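Local coordinates for protein bifunctional endomannanase/endoglucanase (Caldanaerobius polysaccharolyticus, PDB 3W0K) that belongs to glycoside hydrolase family 5 and probably cleaves internal linkages of both mannan and beta-glucan chains, at residues Lys25-Phe30 and Arg313-Asp318; Val43-Trp48 and Arg85-Cys90; Val125-Leu130 and Pro167-Val172; Met201-Tyr206 and Phe259-Lys264. All blocks are in the same frame, centred on the assembly; numbering follows the deposited sequence.

From the N terminus, the chain enters helix 25-33 after the first barrel strand, and contact 1 closes the widest loop here by bringing the hairpin strand 315-317, near the C terminus, back against that helix. Contacts 2, 3 and 4 all nest inside this loop and follow one another in series, so none cross. Contact 2 joins strand 38-44 to the loop leaving strand 78-83, at the C-terminal ends of these barrel strands. Contact 3 lies at the other end of the eight-stranded barrel, where strands 130-133 and 170-174 begin. Contact 4 returns to the C-terminal end, linking the loops that follow strands 192-197 and 254-259; the centres of contacts 3 and 4 are about 32 Å apart.

Contact 1: Lys25-Phe30 and Arg313-Asp318; sequences KKALDF and RGFKVD
Helix 25-30 and strand 315-317, whose axes run 52° apart and come no nearer than 11.5 Å, meet through Phe30 and Phe315. Phe315 turns its edge toward the face of Phe30 in an offset edge-to-face pair, ring planes at 87° and centroids 5.8 Å apart. Its outer rim goes on to the helix backbone, CE1 lying 3.6 Å from Lys26 O and CZ close to Ala27 N. Phe30, with CG anti to the backbone N (chi1 -178°), reaches across to the turn and the strand: its CD1 edge lies 3.4 Å from Arg313 O, while CZ meets Val317 CG1 at 4.0 Å. With an alanine in place of Phe30, Phe315 and Val317 would probably lose the ring they pack on, leaving a gap beside the turn at Arg313. Around this pair, Phe293 touches both rings and Ala27, Tyr312 of strand 310-312 packs on Phe30 and Val317, and Leu28 turns to helix 62-74.

Contact 2: Val43-Trp48 and Arg85-Cys90; sequences VDYRFW and RAPGYC
Val43 O accepts from Arg85 N at 3.2 Å and Arg85 O from Tyr45 N at 3.1 Å, making a parallel bridge between Asp44 and Arg85. With CG set between the backbone N and the carbonyl carbon (chi1 83°), the Tyr45 ring meets Arg85 O at its edge and lies between Pro87, whose CA makes a CH-pi contact 4.1 Å from the centroid, and Arg46 CG on the opposite face. Asp44 and Arg85 lie side by side, OD1 3.3 Å from CD, and a water links Asp44 OD2 to Arg85 NE. The bridge carries the pairing of strands 38-44 and 78-83 on to the C-terminal end of the TIM barrel, where active sites of this fold lie. Arg46 positions the carboxylate side-on: NE goes to Asp44 OD1 and NH2 to OD2 (2.9 Å), both on syn lone pairs, while Arg46 N closes an Asx turn on OD1. Further out, Trp14 N reaches Asp44 OD2, and Glu97 takes Arg85 NH1, Tyr45 OH and Gly88 N, within the type II turn Ala86-Tyr89.

Contact 3: Val125-Leu130 and Pro167-Val172; sequences VSSKFL and PDREIV
Arg169 and Ser127 make this a mainly polar contact at the N-terminal end of the barrel, between the loop leading into strand 130-133 and the start of strand 170-174. The arginine chain, bent at chi2 and chi3, folds back so that its guanidinium grips Val125 O end-on, NH1 and NH2 each 2.9 Å from that oxygen. Both bonds are bent (139° and 142°), since NH1 and NH2 of one guanidinium converge on a single oxygen. NH1 also makes a weak bond to Leu130 O, and Leu130 CD2 sits over the centre of one guanidinium face, 3.8 Å above its plane. The two strands are neighbours in the parallel TIM barrel, joined through helix 148-165 by a beta-alpha-beta crossover. Ser127 OG works both ways at the strand's entrance: it donates to Asp168 O in a short 2.5 Å bond within the carbonyl plane, and accepts from Glu170 N at 2.8 Å. One water joins Ser127 O to Glu170 OE2, another Ser127 N to Asp168 O. Phe132 makes a cation-pi contact with Arg169.

Contact 4: Met201-Tyr206 and Phe259-Lys264; sequences MALTHY and FGCFNK
Thr204 O takes the direct hydrogen bond of this contact, from Phe262 N, at 2.7 Å and within the carbonyl plane. A water adds a second polar link, donating to Tyr206 O and accepting from Lys264 N at 3.0 Å. Within segment 201-206, His205 ND1 donates to Thr204 OG1 at 3.0 Å, the hydroxyl lying in the imidazole plane; OG1 is also bonded to Tyr198 O.

The remaining contacts are packing. Thr204 CB presses on Gly260 O at 3.3 Å, with CG2 almost as near, and this buried carbonyl oxygen has no polar partner in the model. Leu203 CD2 rests on Cys261 SG at 3.9 Å. Phe262, its CG anti to the backbone N (chi1 -166°), brings the ring edge to Tyr206 O, CD2 lying 3.5 Å from it, and Lys264 CB packs beside Tyr206 CD2.

Replacing Thr204 by a valine removes the hydroxyl, and His205 ND1 would probably be left without its acceptor, its ring less firmly set in rotation. Tyr198, Trp210 and Phe297 also border the imidazole, and a bound Tris molecule, probably from the crystallisation liquor, lies about 4 Å from its side chain. One backbone bond, a water and close packing thus join helix 201-204 and the residues after it to the loop that follows strand 254-259, while the threonine hydroxyl probably helps orient a histidine beside what is probably a pocket.

Contact 1: Lys25-Phe30 and Arg313-Asp318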
loop_
_atom_site.group_PDB
_atom_site.type_symbol
_atom_site.label_atom_id
_atom_site.label_comp_id
_atom_site.label_asym_id
_atom_site.label_seq_id
_atom_site.Cartn_x
_atom_site.Cartn_y
_atom_site.Cartn_z
ATOM N N LYS A 25 -16.932 6.624 -7.755
ATOM C CA LYS A 25 -17.002 6.482 -9.204
ATOM C C LYS A 25 -16.397 7.651 -9.977
ATOM O O LYS A 25 -15.747 7.445 -11.000
ATOM C CB LYS A 25 -18.439 6.197 -9.645
ATOM C CG LYS A 25 -18.933 4.834 -9.166
ATOM C CD LYS A 25 -20.306 4.471 -9.713
ATOM C CE LYS A 25 -21.416 5.250 -9.038
ATOM N NZ LYS A 25 -22.756 4.768 -9.482
ATOM N N LYS A 26 -16.566 8.869 -9.468
ATOM C CA LYS A 26 -15.995 10.038 -10.133
ATOM C C LYS A 26 -14.465 9.981 -10.109
ATOM O O LYS A 26 -13.812 10.314 -11.099
ATOM C CB LYS A 26 -16.505 11.333 -9.497
ATOM C CG LYS A 26 -17.980 11.614 -9.778
ATOM C CD LYS A 26 -18.429 12.923 -9.131
ATOM C CE LYS A 26 -19.895 13.223 -9.414
ATOM N NZ LYS A 26 -20.820 12.231 -8.793
ATOM N N ALA A 27 -13.894 9.537 -8.990
ATOM C CA ALA A 27 -12.441 9.412 -8.882
ATOM C C ALA A 27 -11.954 8.307 -9.819
ATOM O O ALA A 27 -10.940 8.463 -10.500
ATOM C CB ALA A 27 -12.027 9.102 -7.438
ATOM N N LEU A 28 -12.684 7.194 -9.859
ATOM C CA LEU A 28 -12.313 6.084 -10.731
ATOM C C LEU A 28 -12.353 6.513 -12.198
ATOM O O LEU A 28 -11.509 6.093 -12.989
ATOM C CB LEU A 28 -13.217 4.872 -10.488
ATOM C CG LEU A 28 -13.093 4.207 -9.113
ATOM C CD1 LEU A 28 -14.060 3.039 -9.015
ATOM C CD2 LEU A 28 -11.668 3.728 -8.887
ATOM N N ASP A 29 -13.324 7.358 -12.552
ATOM C CA ASP A 29 -13.436 7.870 -13.920
ATOM C C ASP A 29 -12.197 8.704 -14.240
ATOM O O ASP A 29 -11.673 8.647 -15.351
ATOM C CB ASP A 29 -14.690 8.738 -14.090
ATOM C CG ASP A 29 -15.964 7.923 -14.269
ATOM O OD1 ASP A 29 -15.888 6.717 -14.595
ATOM O OD2 ASP A 29 -17.053 8.507 -14.104
ATOM N N PHE A 30 -11.721 9.473 -13.262
ATOM C CA PHE A 30 -10.527 10.287 -13.470
ATOM C C PHE A 30 -9.324 9.387 -13.747
ATOM O O PHE A 30 -8.556 9.641 -14.673
ATOM C CB PHE A 30 -10.247 11.184 -12.257
ATOM C CG PHE A 30 -9.047 12.076 -12.428
ATOM C CD1 PHE A 30 -9.198 13.395 -12.847
ATOM C CD2 PHE A 30 -7.762 11.595 -12.183
ATOM C CE1 PHE A 30 -8.092 14.219 -13.020
ATOM C CE2 PHE A 30 -6.643 12.412 -12.354
ATOM C CZ PHE A 30 -6.809 13.728 -12.774
ATOM N N ARG A 313 -10.625 17.617 -15.559
ATOM C CA ARG A 313 -11.463 16.425 -15.581
ATOM C C ARG A 313 -12.169 16.070 -14.271
ATOM O O ARG A 313 -12.085 14.936 -13.787
ATOM C CB ARG A 313 -10.661 15.246 -16.145
ATOM C CG ARG A 313 -10.255 15.501 -17.592
ATOM C CD ARG A 313 -9.417 14.404 -18.224
ATOM N NE ARG A 313 -9.128 14.751 -19.615
ATOM C CZ ARG A 313 -8.276 14.105 -20.405
ATOM N NH1 ARG A 313 -7.604 13.053 -19.957
ATOM N NH2 ARG A 313 -8.089 14.525 -21.650
ATOM N N GLY A 314 -12.847 17.062 -13.698
ATOM C CA GLY A 314 -13.608 16.862 -12.477
ATOM C C GLY A 314 -12.976 17.191 -11.137
ATOM O O GLY A 314 -13.676 17.210 -10.125
ATOM N N PHE A 315 -11.678 17.480 -11.114
ATOM C CA PHE A 315 -11.000 17.770 -9.849
ATOM C C PHE A 315 -9.985 18.906 -9.943
ATOM O O PHE A 315 -9.481 19.212 -11.024
ATOM C CB PHE A 315 -10.287 16.506 -9.343
ATOM C CG PHE A 315 -11.215 15.353 -9.056
ATOM C CD1 PHE A 315 -11.523 14.422 -10.048
ATOM C CD2 PHE A 315 -11.802 15.217 -7.804
ATOM C CE1 PHE A 315 -12.410 13.376 -9.793
ATOM C CE2 PHE A 315 -12.687 14.174 -7.543
ATOM C CZ PHE A 315 -12.991 13.255 -8.539
ATOM N N LYS A 316 -9.700 19.527 -8.800
ATOM C CA LYS A 316 -8.716 20.606 -8.718
ATOM C C LYS A 316 -7.399 19.899 -8.399
ATOM O O LYS A 316 -7.101 19.599 -7.242
ATOM C CB LYS A 316 -9.091 21.584 -7.615
ATOM N N VAL A 317 -6.618 19.637 -9.440
ATOM C CA VAL A 317 -5.370 18.899 -9.296
ATOM C C VAL A 317 -4.070 19.681 -9.339
ATOM O O VAL A 317 -4.002 20.794 -9.865
ATOM C CB VAL A 317 -5.266 17.786 -10.378
ATOM C CG1 VAL A 317 -6.517 16.919 -10.368
ATOM C CG2 VAL A 317 -5.051 18.396 -11.760
ATOM N N ASP A 318 -3.045 19.080 -8.741
ATOM C CA ASP A 318 -1.696 19.624 -8.756
ATOM C C ASP A 318 -1.214 19.075 -10.102
ATOM O O ASP A 318 -0.817 17.911 -10.201
ATOM C CB ASP A 318 -0.888 19.025 -7.594
ATOM C CG ASP A 318 0.587 19.431 -7.609
ATOM O OD1 ASP A 318 1.133 19.806 -8.669
ATOM O OD2 ASP A 318 1.218 19.342 -6.537
#

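Contact 2: Val43-Trp48 and Arg85-Cys90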
loop_
_atom_site.group_PDB
_atom_site.type_symbol
_atom_site.label_atom_id
_atom_site.label_comp_id
_atom_site.label_asym_id
_atom_site.label_seq_id
_atom_site.Cartn_x
_atom_site.Cartn_y
_atom_site.Cartn_z
ATOM N N VAL A 43 -8.092 -2.442 3.765
ATOM C CA VAL A 43 -9.275 -2.522 4.621
ATOM C C VAL A 43 -9.041 -2.957 6.068
ATOM O O VAL A 43 -8.024 -3.567 6.394
ATOM C CB VAL A 43 -10.375 -3.423 3.984
ATOM C CG1 VAL A 43 -10.667 -2.969 2.557
ATOM C CG2 VAL A 43 -9.958 -4.889 3.998
ATOM N N ASP A 44 -10.016 -2.634 6.916
ATOM C CA ASP A 44 -10.012 -2.948 8.346
ATOM C C ASP A 44 -10.986 -4.119 8.539
ATOM O O ASP A 44 -12.184 -3.974 8.295
ATOM C CB ASP A 44 -10.502 -1.704 9.109
ATOM C CG ASP A 44 -10.404 -1.836 10.620
ATOM O OD1 ASP A 44 -10.435 -2.961 11.158
ATOM O OD2 ASP A 44 -10.317 -0.781 11.279
ATOM N N TYR A 45 -10.475 -5.267 8.985
ATOM C CA TYR A 45 -11.314 -6.453 9.178
ATOM C C TYR A 45 -12.454 -6.263 10.179
ATOM O O TYR A 45 -13.408 -7.042 10.185
ATOM C CB TYR A 45 -10.464 -7.676 9.564
ATOM C CG TYR A 45 -10.102 -7.774 11.031
ATOM C CD1 TYR A 45 -10.852 -8.568 11.897
ATOM C CD2 TYR A 45 -9.014 -7.081 11.552
ATOM C CE1 TYR A 45 -10.532 -8.669 13.250
ATOM C CE2 TYR A 45 -8.679 -7.176 12.905
ATOM C CZ TYR A 45 -9.445 -7.972 13.746
ATOM O OH TYR A 45 -9.131 -8.075 15.081
ATOM N N ARG A 46 -12.360 -5.231 11.016
ATOM C CA ARG A 46 -13.404 -4.971 12.005
ATOM C C ARG A 46 -14.718 -4.521 11.368
ATOM O O ARG A 46 -15.764 -4.519 12.022
ATOM C CB ARG A 46 -12.929 -3.959 13.046
ATOM C CG ARG A 46 -11.811 -4.484 13.930
ATOM C CD ARG A 46 -11.370 -3.424 14.913
ATOM N NE ARG A 46 -10.892 -2.236 14.213
ATOM C CZ ARG A 46 -10.648 -1.067 14.793
ATOM N NH1 ARG A 46 -10.838 -0.915 16.099
ATOM N NH2 ARG A 46 -10.210 -0.049 14.066
ATOM N N PHE A 47 -14.672 -4.141 10.092
ATOM C CA PHE A 47 -15.891 -3.746 9.393
ATOM C C PHE A 47 -16.842 -4.939 9.271
ATOM O O PHE A 47 -18.051 -4.759 9.141
ATOM C CB PHE A 47 -15.579 -3.199 7.997
ATOM C CG PHE A 47 -15.336 -1.716 7.962
ATOM C CD1 PHE A 47 -16.397 -0.821 8.049
ATOM C CD2 PHE A 47 -14.048 -1.211 7.803
ATOM C CE1 PHE A 47 -16.181 0.559 7.977
ATOM C CE2 PHE A 47 -13.821 0.165 7.729
ATOM C CZ PHE A 47 -14.891 1.051 7.815
ATOM N N TRP A 48 -16.296 -6.154 9.325
ATOM C CA TRP A 48 -17.114 -7.361 9.210
ATOM C C TRP A 48 -16.878 -8.355 10.343
ATOM O O TRP A 48 -17.441 -9.452 10.340
ATOM C CB TRP A 48 -16.866 -8.047 7.856
ATOM C CG TRP A 48 -15.469 -8.597 7.670
ATOM C CD1 TRP A 48 -14.986 -9.780 8.154
ATOM C CD2 TRP A 48 -14.398 -8.010 6.916
ATOM N NE1 TRP A 48 -13.690 -9.967 7.750
ATOM C CE2 TRP A 48 -13.303 -8.897 6.987
ATOM C CE3 TRP A 48 -14.262 -6.822 6.185
ATOM C CZ2 TRP A 48 -12.084 -8.637 6.352
ATOM C CZ3 TRP A 48 -13.050 -6.563 5.553
ATOM C CH2 TRP A 48 -11.977 -7.470 5.641
ATOM N N ARG A 85 -5.687 -3.719 8.506
ATOM C CA ARG A 85 -5.781 -4.144 9.893
ATOM C C ARG A 85 -6.298 -5.560 9.685
ATOM O O ARG A 85 -7.371 -5.764 9.103
ATOM C CB ARG A 85 -6.772 -3.327 10.730
ATOM C CG ARG A 85 -6.914 -3.896 12.156
ATOM C CD ARG A 85 -7.722 -3.004 13.088
ATOM N NE ARG A 85 -7.022 -1.761 13.402
ATOM C CZ ARG A 85 -6.112 -1.616 14.360
ATOM N NH1 ARG A 85 -5.763 -2.642 15.130
ATOM N NH2 ARG A 85 -5.537 -0.432 14.543
ATOM N N ALA A 86 -5.454 -6.522 10.028
ATOM C CA ALA A 86 -5.764 -7.938 9.891
ATOM C C ALA A 86 -5.881 -8.541 11.281
ATOM O O ALA A 86 -5.508 -7.905 12.265
ATOM C CB ALA A 86 -4.635 -8.632 9.122
ATOM N N PRO A 87 -6.457 -9.750 11.391
ATOM C CA PRO A 87 -6.575 -10.372 12.713
ATOM C C PRO A 87 -5.209 -10.422 13.395
ATOM O O PRO A 87 -4.276 -11.067 12.901
ATOM C CB PRO A 87 -7.072 -11.774 12.377
ATOM C CG PRO A 87 -7.979 -11.516 11.221
ATOM C CD PRO A 87 -7.188 -10.534 10.375
ATOM N N GLY A 88 -5.082 -9.686 14.493
ATOM C CA GLY A 88 -3.834 -9.663 15.233
ATOM C C GLY A 88 -2.762 -8.690 14.775
ATOM O O GLY A 88 -1.637 -8.761 15.271
ATOM N N TYR A 89 -3.072 -7.801 13.833
ATOM C CA TYR A 89 -2.065 -6.836 13.387
ATOM C C TYR A 89 -2.495 -5.654 12.538
ATOM O O TYR A 89 -3.280 -5.783 11.607
ATOM C CB TYR A 89 -0.920 -7.523 12.620
ATOM C CG TYR A 89 0.188 -6.557 12.221
ATOM C CD1 TYR A 89 1.020 -5.999 13.189
ATOM C CD2 TYR A 89 0.370 -6.164 10.893
ATOM C CE1 TYR A 89 2.005 -5.074 12.852
ATOM C CE2 TYR A 89 1.355 -5.232 10.543
ATOM C CZ TYR A 89 2.168 -4.695 11.531
ATOM O OH TYR A 89 3.160 -3.791 11.215
ATOM N N CYS A 90 -1.909 -4.506 12.863
ATOM C CA CYS A 90 -2.061 -3.270 12.100
ATOM C C CYS A 90 -0.834 -2.462 12.484
ATOM O O CYS A 90 -0.475 -2.399 13.662
ATOM C CB CYS A 90 -3.333 -2.485 12.424
ATOM S SG CYS A 90 -3.521 -1.024 11.323
HETATM O O HOH W 1 -7.777 0.204 11.419
#

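Contact 3: Val125-Leu130 and Pro167-Val172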
loop_
_atom_site.group_PDB
_atom_site.type_symbol
_atom_site.label_atom_id
_atom_site.label_comp_id
_atom_site.label_asym_id
_atom_site.label_seq_id
_atom_site.Cartn_x
_atom_site.Cartn_y
_atom_site.Cartn_z
ATOM N N VAL A 125 -12.355 -14.888 -10.969
ATOM C CA VAL A 125 -12.029 -13.528 -11.388
ATOM C C VAL A 125 -10.547 -13.500 -11.753
ATOM O O VAL A 125 -9.687 -13.880 -10.953
ATOM C CB VAL A 125 -12.327 -12.489 -10.284
ATOM C CG1 VAL A 125 -11.891 -11.099 -10.736
ATOM C CG2 VAL A 125 -13.818 -12.480 -9.962
ATOM N N SER A 126 -10.263 -13.086 -12.980
ATOM C CA SER A 126 -8.897 -13.028 -13.488
ATOM C C SER A 126 -7.982 -12.133 -12.665
ATOM O O SER A 126 -8.412 -11.105 -12.141
ATOM C CB SER A 126 -8.897 -12.538 -14.937
ATOM O OG SER A 126 -7.574 -12.380 -15.415
ATOM N N SER A 127 -6.715 -12.527 -12.568
ATOM C CA SER A 127 -5.730 -11.740 -11.838
ATOM C C SER A 127 -5.442 -10.436 -12.569
ATOM O O SER A 127 -4.795 -9.541 -12.033
ATOM C CB SER A 127 -4.450 -12.537 -11.618
ATOM O OG SER A 127 -4.682 -13.542 -10.651
ATOM N N LYS A 128 -5.919 -10.337 -13.806
ATOM C CA LYS A 128 -5.758 -9.115 -14.577
ATOM C C LYS A 128 -6.551 -8.028 -13.845
ATOM O O LYS A 128 -6.146 -6.866 -13.806
ATOM C CB LYS A 128 -6.320 -9.315 -15.989
ATOM C CG LYS A 128 -6.290 -8.082 -16.870
ATOM C CD LYS A 128 -6.705 -8.436 -18.288
ATOM C CE LYS A 128 -6.761 -7.206 -19.173
ATOM N NZ LYS A 128 -7.015 -7.581 -20.592
ATOM N N PHE A 129 -7.632 -8.445 -13.186
ATOM C CA PHE A 129 -8.511 -7.527 -12.469
ATOM C C PHE A 129 -8.465 -7.569 -10.942
ATOM O O PHE A 129 -8.931 -6.633 -10.292
ATOM C CB PHE A 129 -9.958 -7.749 -12.925
ATOM C CG PHE A 129 -10.209 -7.355 -14.350
ATOM C CD1 PHE A 129 -10.451 -6.028 -14.678
ATOM C CD2 PHE A 129 -10.193 -8.307 -15.365
ATOM C CE1 PHE A 129 -10.675 -5.647 -15.999
ATOM C CE2 PHE A 129 -10.416 -7.937 -16.692
ATOM C CZ PHE A 129 -10.657 -6.604 -17.007
ATOM N N LEU A 130 -7.908 -8.630 -10.364
ATOM C CA LEU A 130 -7.883 -8.739 -8.907
ATOM C C LEU A 130 -6.675 -9.459 -8.323
ATOM O O LEU A 130 -6.304 -10.542 -8.775
ATOM C CB LEU A 130 -9.165 -9.439 -8.428
ATOM C CG LEU A 130 -9.331 -9.754 -6.938
ATOM C CD1 LEU A 130 -9.472 -8.475 -6.126
ATOM C CD2 LEU A 130 -10.559 -10.630 -6.759
ATOM N N PRO A 167 -5.739 -21.393 -7.637
ATOM C CA PRO A 167 -4.337 -21.395 -8.068
ATOM C C PRO A 167 -3.965 -20.223 -8.972
ATOM O O PRO A 167 -2.785 -19.915 -9.139
ATOM C CB PRO A 167 -4.218 -22.711 -8.844
ATOM C CG PRO A 167 -5.324 -23.554 -8.315
ATOM C CD PRO A 167 -6.444 -22.582 -8.144
ATOM N N ASP A 168 -4.974 -19.578 -9.553
ATOM C CA ASP A 168 -4.757 -18.462 -10.469
ATOM C C ASP A 168 -4.764 -17.075 -9.831
ATOM O O ASP A 168 -4.553 -16.080 -10.524
ATOM C CB ASP A 168 -5.797 -18.496 -11.593
ATOM C CG ASP A 168 -5.764 -19.795 -12.387
ATOM O OD1 ASP A 168 -4.657 -20.274 -12.707
ATOM O OD2 ASP A 168 -6.850 -20.332 -12.693
ATOM N N ARG A 169 -5.004 -17.006 -8.524
ATOM C CA ARG A 169 -5.049 -15.721 -7.824
ATOM C C ARG A 169 -3.681 -15.098 -7.560
ATOM O O ARG A 169 -2.847 -15.680 -6.856
ATOM C CB ARG A 169 -5.802 -15.861 -6.500
ATOM C CG ARG A 169 -5.827 -14.580 -5.654
ATOM C CD ARG A 169 -6.571 -13.438 -6.345
ATOM N NE ARG A 169 -7.943 -13.815 -6.678
ATOM C CZ ARG A 169 -8.495 -13.662 -7.878
ATOM N NH1 ARG A 169 -7.799 -13.119 -8.872
ATOM N NH2 ARG A 169 -9.722 -14.118 -8.102
ATOM N N GLU A 170 -3.471 -13.901 -8.106
ATOM C CA GLU A 170 -2.222 -13.175 -7.916
ATOM C C GLU A 170 -2.163 -12.686 -6.476
ATOM O O GLU A 170 -3.136 -12.141 -5.949
ATOM C CB GLU A 170 -2.128 -11.996 -8.887
ATOM C CG GLU A 170 -0.838 -11.192 -8.779
ATOM C CD GLU A 170 -0.744 -10.118 -9.845
ATOM O OE1 GLU A 170 -0.789 -8.922 -9.495
ATOM O OE2 GLU A 170 -0.641 -10.473 -11.039
ATOM N N ILE A 171 -1.018 -12.906 -5.846
ATOM C CA ILE A 171 -0.802 -12.533 -4.458
ATOM C C ILE A 171 0.349 -11.545 -4.337
ATOM O O ILE A 171 1.338 -11.632 -5.065
ATOM C CB ILE A 171 -0.529 -13.796 -3.601
ATOM C CG1 ILE A 171 -1.778 -14.684 -3.591
ATOM C CG2 ILE A 171 -0.145 -13.414 -2.176
ATOM C CD1 ILE A 171 -1.539 -16.087 -3.068
ATOM N N VAL A 172 0.178 -10.584 -3.434
ATOM C CA VAL A 172 1.166 -9.547 -3.176
ATOM C C VAL A 172 1.516 -9.581 -1.694
ATOM O O VAL A 172 0.646 -9.808 -0.850
ATOM C CB VAL A 172 0.589 -8.139 -3.498
ATOM C CG1 VAL A 172 1.649 -7.063 -3.291
ATOM C CG2 VAL A 172 0.042 -8.097 -4.918
HETATM O O HOH W 2 -2.290 -8.720 -12.656
HETATM O O HOH W 3 -5.746 -15.122 -13.315
#

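Contact 4: Met201-Tyr206 and Phe259-Lys264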
loop_
_atom_site.group_PDB
_atom_site.type_symbol
_atom_site.label_atom_id
_atom_site.label_comp_id
_atom_site.label_asym_id
_atom_site.label_seq_id
_atom_site.Cartn_x
_atom_site.Cartn_y
_atom_site.Cartn_z
ATOM N N MET A 201 11.745 9.424 5.542
ATOM C CA MET A 201 10.556 9.731 6.337
ATOM C C MET A 201 10.579 11.157 6.881
ATOM O O MET A 201 9.530 11.763 7.090
ATOM C CB MET A 201 10.415 8.738 7.493
ATOM C CG MET A 201 10.046 7.323 7.079
ATOM S SD MET A 201 8.341 7.184 6.504
ATOM C CE MET A 201 7.474 7.021 8.059
ATOM N N ALA A 202 11.782 11.687 7.102
ATOM C CA ALA A 202 11.954 13.045 7.612
ATOM C C ALA A 202 11.346 14.075 6.664
ATOM O O ALA A 202 11.010 15.187 7.073
ATOM C CB ALA A 202 13.428 13.342 7.822
ATOM N N LEU A 203 11.212 13.694 5.398
ATOM C CA LEU A 203 10.640 14.572 4.387
ATOM C C LEU A 203 9.173 14.237 4.125
ATOM O O LEU A 203 8.302 15.095 4.255
ATOM C CB LEU A 203 11.454 14.473 3.088
ATOM C CG LEU A 203 11.113 15.377 1.895
ATOM C CD1 LEU A 203 12.343 15.531 1.025
ATOM C CD2 LEU A 203 9.955 14.813 1.081
ATOM N N THR A 204 8.900 12.973 3.812
ATOM C CA THR A 204 7.544 12.528 3.491
ATOM C C THR A 204 6.541 12.552 4.634
ATOM O O THR A 204 5.354 12.762 4.409
ATOM C CB THR A 204 7.542 11.115 2.898
ATOM O OG1 THR A 204 7.917 10.175 3.912
ATOM C CG2 THR A 204 8.519 11.023 1.731
ATOM N N HIS A 205 7.008 12.296 5.852
ATOM C CA HIS A 205 6.124 12.286 7.012
ATOM C C HIS A 205 6.423 13.400 8.009
ATOM O O HIS A 205 6.158 13.268 9.205
ATOM C CB HIS A 205 6.156 10.915 7.699
ATOM C CG HIS A 205 5.362 9.863 6.986
ATOM N ND1 HIS A 205 5.674 9.422 5.718
ATOM C CD2 HIS A 205 4.269 9.160 7.370
ATOM C CE1 HIS A 205 4.808 8.491 5.352
ATOM N NE2 HIS A 205 3.946 8.314 6.337
ATOM N N TYR A 206 6.966 14.504 7.504
ATOM C CA TYR A 206 7.279 15.662 8.334
ATOM C C TYR A 206 5.992 16.167 8.985
ATOM O O TYR A 206 4.998 16.431 8.303
ATOM C CB TYR A 206 7.913 16.763 7.481
ATOM C CG TYR A 206 8.127 18.077 8.202
ATOM C CD1 TYR A 206 9.005 18.174 9.282
ATOM C CD2 TYR A 206 7.471 19.234 7.781
ATOM C CE1 TYR A 206 9.226 19.395 9.925
ATOM C CE2 TYR A 206 7.684 20.457 8.413
ATOM C CZ TYR A 206 8.563 20.530 9.482
ATOM O OH TYR A 206 8.780 21.741 10.099
ATOM N N PHE A 259 3.312 5.237 -1.813
ATOM C CA PHE A 259 4.368 6.238 -1.829
ATOM C C PHE A 259 3.715 7.606 -1.789
ATOM O O PHE A 259 2.505 7.735 -1.996
ATOM C CB PHE A 259 5.327 6.090 -3.030
ATOM C CG PHE A 259 4.840 6.720 -4.307
ATOM C CD1 PHE A 259 5.475 7.849 -4.822
ATOM C CD2 PHE A 259 3.788 6.160 -5.022
ATOM C CE1 PHE A 259 5.070 8.408 -6.035
ATOM C CE2 PHE A 259 3.374 6.711 -6.236
ATOM C CZ PHE A 259 4.017 7.837 -6.743
ATOM N N GLY A 260 4.498 8.621 -1.452
ATOM C CA GLY A 260 3.946 9.958 -1.404
ATOM C C GLY A 260 4.540 10.812 -0.312
ATOM O O GLY A 260 5.406 10.369 0.446
ATOM N N CYS A 261 4.019 12.028 -0.206
ATOM C CA CYS A 261 4.489 12.988 0.776
ATOM C C CYS A 261 3.309 13.657 1.470
ATOM O O CYS A 261 2.305 13.979 0.832
ATOM C CB CYS A 261 5.336 14.044 0.064
ATOM S SG CYS A 261 6.092 15.266 1.139
ATOM N N PHE A 262 3.441 13.862 2.779
ATOM C CA PHE A 262 2.407 14.508 3.584
ATOM C C PHE A 262 2.315 15.984 3.168
ATOM O O PHE A 262 3.175 16.479 2.432
ATOM C CB PHE A 262 2.748 14.353 5.067
ATOM C CG PHE A 262 1.617 14.680 6.003
ATOM C CD1 PHE A 262 0.326 14.223 5.757
ATOM C CD2 PHE A 262 1.854 15.425 7.154
ATOM C CE1 PHE A 262 -0.711 14.502 6.645
ATOM C CE2 PHE A 262 0.823 15.708 8.048
ATOM C CZ PHE A 262 -0.461 15.245 7.793
ATOM N N ASN A 263 1.299 16.691 3.656
ATOM C CA ASN A 263 1.084 18.082 3.256
ATOM C C ASN A 263 1.658 19.218 4.102
ATOM O O ASN A 263 1.211 20.362 3.981
ATOM C CB ASN A 263 -0.410 18.319 3.002
ATOM C CG ASN A 263 -1.239 18.302 4.281
ATOM O OD1 ASN A 263 -0.760 17.916 5.348
ATOM N ND2 ASN A 263 -2.487 18.735 4.172
ATOM N N LYS A 264 2.641 18.919 4.945
ATOM C CA LYS A 264 3.259 19.954 5.774
ATOM C C LYS A 264 4.621 20.366 5.218
ATOM O O LYS A 264 5.167 21.409 5.579
ATOM C CB LYS A 264 3.385 19.481 7.223
ATOM C CG LYS A 264 2.048 19.243 7.904
ATOM C CD LYS A 264 1.181 20.492 7.876
ATOM C CE LYS A 264 -0.169 20.235 8.522
ATOM N NZ LYS A 264 -1.034 21.446 8.507
HETATM O O HOH W 4 4.645 16.765 5.505
#